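Local coordinates for putative ABC transporter, ATP-binding protein ComA (Streptococcus mutans, PDB 3K8U) that belongs to the papain-like C39 peptidase family of clan CA, represented here by the peptidase domain of a putative ATP-binding ABC transporter protein, at residues R15-A20 with G111-S116; V88-G91 with Y97-V100. One frame throughout, in Å; residues are numbered along the deposited sequence.

Contact 1 of 2, residues R15-A20 with G111-S116; sequences RDCGPA and GDPDPS
P113 meets the first turn of helix 17-28 with its ring, lodging against C17 and A20, two side chains three residues apart on the same flank of the helix. The packing is wholly apolar. C17 SG reaches the ring carbon P113 CG at 3.6 Å and passes P113 CD at 3.8 Å, whereas A20 CB closes on P113 CB, also at 3.6 Å. The sulfur is swung anti to the backbone N (chi1 -163°), and this carries it out from the helix start onto the CG-CD side of the ring.

Each segment is braced by hydrogen bonds of its own. A20 N bonds back to D16 O in the helix. Across from it, two Asx turns follow one another, the first spanning P113 and the second P115: D114 N reaches D112 OD1 at 3.0 Å from well above the carboxylate plane, and D114 OD1 then takes both S116 N and S116 OG from one face. D112 OD1 is also bonded by H96 NE2, and H96 itself touches C17.

A cysteine at the N-terminal end of a helix laid against an antiparallel sheet, beside a histidine on the sheet, is consistent with the papain-like fold of clan CA, to which the C39 family belongs.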
loop_
_atom_site.group_PDB
_atom_site.type_symbol
_atom_site.label_atom_id
_atom_site.label_comp_id
_atom_site.label_asym_id
_atom_site.label_seq_id
_atom_site.Cartn_x
_atom_site.Cartn_y
_atom_site.Cartn_z
ATOM N N ARG A 15 -6.430 -1.032 -13.071
ATOM C CA ARG A 15 -4.972 -1.135 -13.085
ATOM C C ARG A 15 -4.277 -0.170 -12.119
ATOM O O ARG A 15 -3.063 -0.238 -11.951
ATOM C CB ARG A 15 -4.451 -0.846 -14.498
ATOM C CG ARG A 15 -4.493 0.647 -14.873
ATOM C CD ARG A 15 -3.983 0.910 -16.284
ATOM N NE ARG A 15 -4.880 0.375 -17.304
ATOM C CZ ARG A 15 -4.607 0.342 -18.605
ATOM N NH1 ARG A 15 -3.454 0.813 -19.063
ATOM N NH2 ARG A 15 -5.489 -0.168 -19.454
ATOM N N ASP A 16 -5.048 0.694 -11.463
ATOM C CA ASP A 16 -4.485 1.722 -10.585
ATOM C C ASP A 16 -4.286 1.473 -9.095
ATOM O O ASP A 16 -4.144 2.433 -8.338
ATOM C CB ASP A 16 -5.265 3.032 -10.760
ATOM C CG ASP A 16 -5.057 3.664 -12.124
ATOM O OD1 ASP A 16 -3.990 3.449 -12.734
ATOM O OD2 ASP A 16 -5.958 4.398 -12.578
ATOM N N CYS A 17 -4.224 0.218 -8.659
ATOM C CA CYS A 17 -4.036 -0.031 -7.231
ATOM C C CYS A 17 -2.688 0.493 -6.726
ATOM O O CYS A 17 -2.608 1.037 -5.623
ATOM C CB CYS A 17 -4.179 -1.516 -6.895
ATOM S SG CYS A 17 -4.439 -1.784 -5.128
ATOM N N GLY A 18 -1.645 0.333 -7.540
ATOM C CA GLY A 18 -0.315 0.804 -7.177
ATOM C C GLY A 18 -0.295 2.313 -7.007
ATOM O O GLY A 18 0.168 2.827 -5.981
ATOM N N PRO A 19 -0.725 3.059 -8.035
ATOM C CA PRO A 19 -0.756 4.521 -7.955
ATOM C C PRO A 19 -1.585 4.972 -6.750
ATOM O O PRO A 19 -1.218 5.922 -6.060
ATOM C CB PRO A 19 -1.432 4.909 -9.270
ATOM C CG PRO A 19 -0.920 3.888 -10.211
ATOM C CD PRO A 19 -1.000 2.602 -9.411
ATOM N N ALA A 20 -2.685 4.265 -6.484
ATOM C CA ALA A 20 -3.568 4.597 -5.365
ATOM C C ALA A 20 -2.920 4.471 -3.989
ATOM O O ALA A 20 -3.041 5.386 -3.172
ATOM C CB ALA A 20 -4.848 3.773 -5.426
ATOM N N GLY A 111 -6.137 -0.149 4.204
ATOM C CA GLY A 111 -6.741 0.718 3.213
ATOM C C GLY A 111 -6.653 0.024 1.873
ATOM O O GLY A 111 -5.563 -0.180 1.337
ATOM N N ASP A 112 -7.798 -0.426 1.380
ATOM C CA ASP A 112 -7.863 -1.109 0.098
ATOM C C ASP A 112 -8.408 -0.122 -0.938
ATOM O O ASP A 112 -9.553 0.301 -0.842
ATOM C CB ASP A 112 -8.790 -2.332 0.222
ATOM C CG ASP A 112 -8.925 -3.119 -1.074
ATOM O OD1 ASP A 112 -8.371 -2.707 -2.113
ATOM O OD2 ASP A 112 -9.603 -4.164 -1.057
ATOM N N PRO A 113 -7.595 0.242 -1.950
ATOM C CA PRO A 113 -7.999 1.180 -3.009
ATOM C C PRO A 113 -9.314 0.807 -3.707
ATOM O O PRO A 113 -9.954 1.666 -4.316
ATOM C CB PRO A 113 -6.812 1.139 -3.967
ATOM C CG PRO A 113 -5.650 0.922 -3.025
ATOM C CD PRO A 113 -6.188 -0.166 -2.129
ATOM N N ASP A 114 -9.696 -0.469 -3.645
ATOM C CA ASP A 114 -10.962 -0.945 -4.222
ATOM C C ASP A 114 -12.017 -0.014 -3.604
ATOM O O ASP A 114 -12.179 0.017 -2.386
ATOM C CB ASP A 114 -11.194 -2.401 -3.781
ATOM C CG ASP A 114 -12.523 -2.985 -4.256
ATOM O OD1 ASP A 114 -13.501 -2.243 -4.490
ATOM O OD2 ASP A 114 -12.597 -4.225 -4.343
ATOM N N PRO A 115 -12.733 0.766 -4.440
ATOM C CA PRO A 115 -13.751 1.697 -3.939
ATOM C C PRO A 115 -14.932 1.099 -3.181
ATOM O O PRO A 115 -15.648 1.825 -2.493
ATOM C CB PRO A 115 -14.165 2.473 -5.192
ATOM C CG PRO A 115 -13.921 1.506 -6.300
ATOM C CD PRO A 115 -12.606 0.862 -5.903
ATOM N N SER A 116 -15.106 -0.217 -3.272
ATOM C CA SER A 116 -16.181 -0.897 -2.558
ATOM C C SER A 116 -15.688 -1.425 -1.206
ATOM O O SER A 116 -16.456 -2.016 -0.444
ATOM C CB SER A 116 -16.770 -2.037 -3.404
ATOM O OG SER A 116 -15.884 -3.139 -3.535
#

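Contact 2 of 2, residues V88-G91 with Y97-V100; sequences VIKG and YYVV
The Y98 ring carries V88 on one face: CG2 sits 3.6 Å from the centroid and only 7° off the ring normal, a CH-pi contact almost exactly over the middle. The other methyl, V88 CG1, lies to the side of this axis and touches Y98 CD2 at 3.7 Å, so CG2 covers the face while CG1 hangs just beyond the CD2-CE2 rim. Its chi1 of -66° places CG2 between the backbone N and the carbonyl carbon and directs it at the tyrosine. K90 comes in obliquely at the hydroxyl end, and the D112 carboxylate approaches the ring near CE1.

Strands 84-90 and 93-104 form a beta hairpin in the middle of the antiparallel sheet, the second strand being interrupted by a bulge or short loop. The segment axes run at 131° and approach to 7.5 Å, well away from a straight antiparallel pairing. V88 and Y97 are nearest in backbone, yet it is the next residue, Y98, that turns its ring back over V88. Y97 points away, with its ring stacked on H87, its side chain touching V21 of helix 17-28 and its OH bonded to T49 O.

The polar end of the contact gathers on E130. K90 bends twice, at chi3 and chi4, curling its tip round the phenol oxygen; CD lies 3.3 Å from Y98 OH, and NZ gives that oxygen a weak hydrogen bond at 3.2 Å. The stronger partner of each is the glutamate: Y98 OH is hydrogen-bonded to E130 OE2, and K90 NZ forms a salt bridge with E130 OE1, where the ammonium would tend to favour the ionised form of the carboxylate.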
loop_
_atom_site.group_PDB
_atom_site.type_symbol
_atom_site.label_atom_id
_atom_site.label_comp_id
_atom_site.label_asym_id
_atom_site.label_seq_id
_atom_site.Cartn_x
_atom_site.Cartn_y
_atom_site.Cartn_z
ATOM N N VAL A 88 -0.722 -7.897 -1.688
ATOM C CA VAL A 88 -1.673 -8.953 -1.344
ATOM C C VAL A 88 -2.256 -9.589 -2.593
ATOM O O VAL A 88 -2.542 -8.896 -3.573
ATOM C CB VAL A 88 -2.832 -8.425 -0.462
ATOM C CG1 VAL A 88 -2.303 -7.982 0.896
ATOM C CG2 VAL A 88 -3.545 -7.257 -1.157
ATOM N N ILE A 89 -2.392 -10.912 -2.571
ATOM C CA ILE A 89 -2.955 -11.636 -3.707
ATOM C C ILE A 89 -4.450 -11.812 -3.448
ATOM O O ILE A 89 -4.848 -12.382 -2.437
ATOM C CB ILE A 89 -2.311 -13.041 -3.875
ATOM C CG1 ILE A 89 -0.785 -12.932 -3.911
ATOM C CG2 ILE A 89 -2.834 -13.716 -5.145
ATOM C CD1 ILE A 89 -0.227 -12.165 -5.103
ATOM N N LYS A 90 -5.274 -11.274 -4.338
ATOM C CA LYS A 90 -6.719 -11.390 -4.186
ATOM C C LYS A 90 -7.297 -12.041 -5.429
ATOM O O LYS A 90 -7.450 -11.394 -6.467
ATOM C CB LYS A 90 -7.349 -10.016 -3.952
ATOM C CG LYS A 90 -6.877 -9.336 -2.679
ATOM C CD LYS A 90 -7.685 -8.089 -2.379
ATOM C CE LYS A 90 -9.140 -8.421 -2.099
ATOM N NZ LYS A 90 -9.302 -9.321 -0.926
ATOM N N GLY A 91 -7.618 -13.326 -5.315
ATOM C CA GLY A 91 -8.148 -14.057 -6.451
ATOM C C GLY A 91 -7.064 -14.110 -7.509
ATOM O O GLY A 91 -5.915 -14.435 -7.203
ATOM N N TYR A 97 -2.526 -4.102 -3.854
ATOM C CA TYR A 97 -1.814 -3.661 -2.658
ATOM C C TYR A 97 -2.773 -3.003 -1.683
ATOM O O TYR A 97 -3.833 -2.522 -2.077
ATOM C CB TYR A 97 -0.740 -2.617 -3.017
ATOM C CG TYR A 97 0.299 -3.082 -4.011
ATOM C CD1 TYR A 97 1.522 -3.591 -3.582
ATOM C CD2 TYR A 97 0.052 -3.022 -5.384
ATOM C CE1 TYR A 97 2.474 -4.039 -4.497
ATOM C CE2 TYR A 97 0.993 -3.463 -6.302
ATOM C CZ TYR A 97 2.198 -3.972 -5.854
ATOM O OH TYR A 97 3.123 -4.422 -6.766
ATOM N N TYR A 98 -2.377 -2.973 -0.415
ATOM C CA TYR A 98 -3.153 -2.314 0.635
ATOM C C TYR A 98 -2.211 -1.356 1.334
ATOM O O TYR A 98 -0.984 -1.479 1.244
ATOM C CB TYR A 98 -3.575 -3.274 1.753
ATOM C CG TYR A 98 -4.589 -4.348 1.456
ATOM C CD1 TYR A 98 -5.469 -4.253 0.381
ATOM C CD2 TYR A 98 -4.685 -5.460 2.295
ATOM C CE1 TYR A 98 -6.426 -5.243 0.151
ATOM C CE2 TYR A 98 -5.630 -6.451 2.076
ATOM C CZ TYR A 98 -6.497 -6.339 1.009
ATOM O OH TYR A 98 -7.431 -7.327 0.811
ATOM N N VAL A 99 -2.801 -0.403 2.040
ATOM C CA VAL A 99 -2.039 0.500 2.878
ATOM C C VAL A 99 -2.348 -0.080 4.262
ATOM O O VAL A 99 -3.466 -0.549 4.495
ATOM C CB VAL A 99 -2.574 1.947 2.828
ATOM C CG1 VAL A 99 -1.833 2.803 3.844
ATOM C CG2 VAL A 99 -2.406 2.530 1.426
ATOM N N VAL A 100 -1.351 -0.167 5.138
ATOM C CA VAL A 100 -1.601 -0.670 6.483
ATOM C C VAL A 100 -1.445 0.521 7.422
ATOM O O VAL A 100 -0.387 1.146 7.473
ATOM C CB VAL A 100 -0.641 -1.824 6.881
ATOM C CG1 VAL A 100 -0.962 -2.300 8.296
ATOM C CG2 VAL A 100 -0.798 -2.984 5.915
#

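In the fold
From the N terminus, the chain first enters helix 17-28, and contact 1 closes a long loop when residues 111-116 return to its opening turn; the intervening 90 residues include two more helices and much of the sheet. Contact 2 is nested inside that loop, bridging 88-91 and 97-100 across the short turn of a hairpin. The two meet through the sheet, where strands 93-104 and 107-112 are neighbours: G111 N lies 2.7 Å from V99 O, probably a hydrogen bond. Y97 O packs against both C17 SG and P113 CD, so 97-100 sits beside both halves of contact 1. Contact 1 ties the N-terminal helix to the end of strand 107-112; contact 2 joins two neighbouring strands.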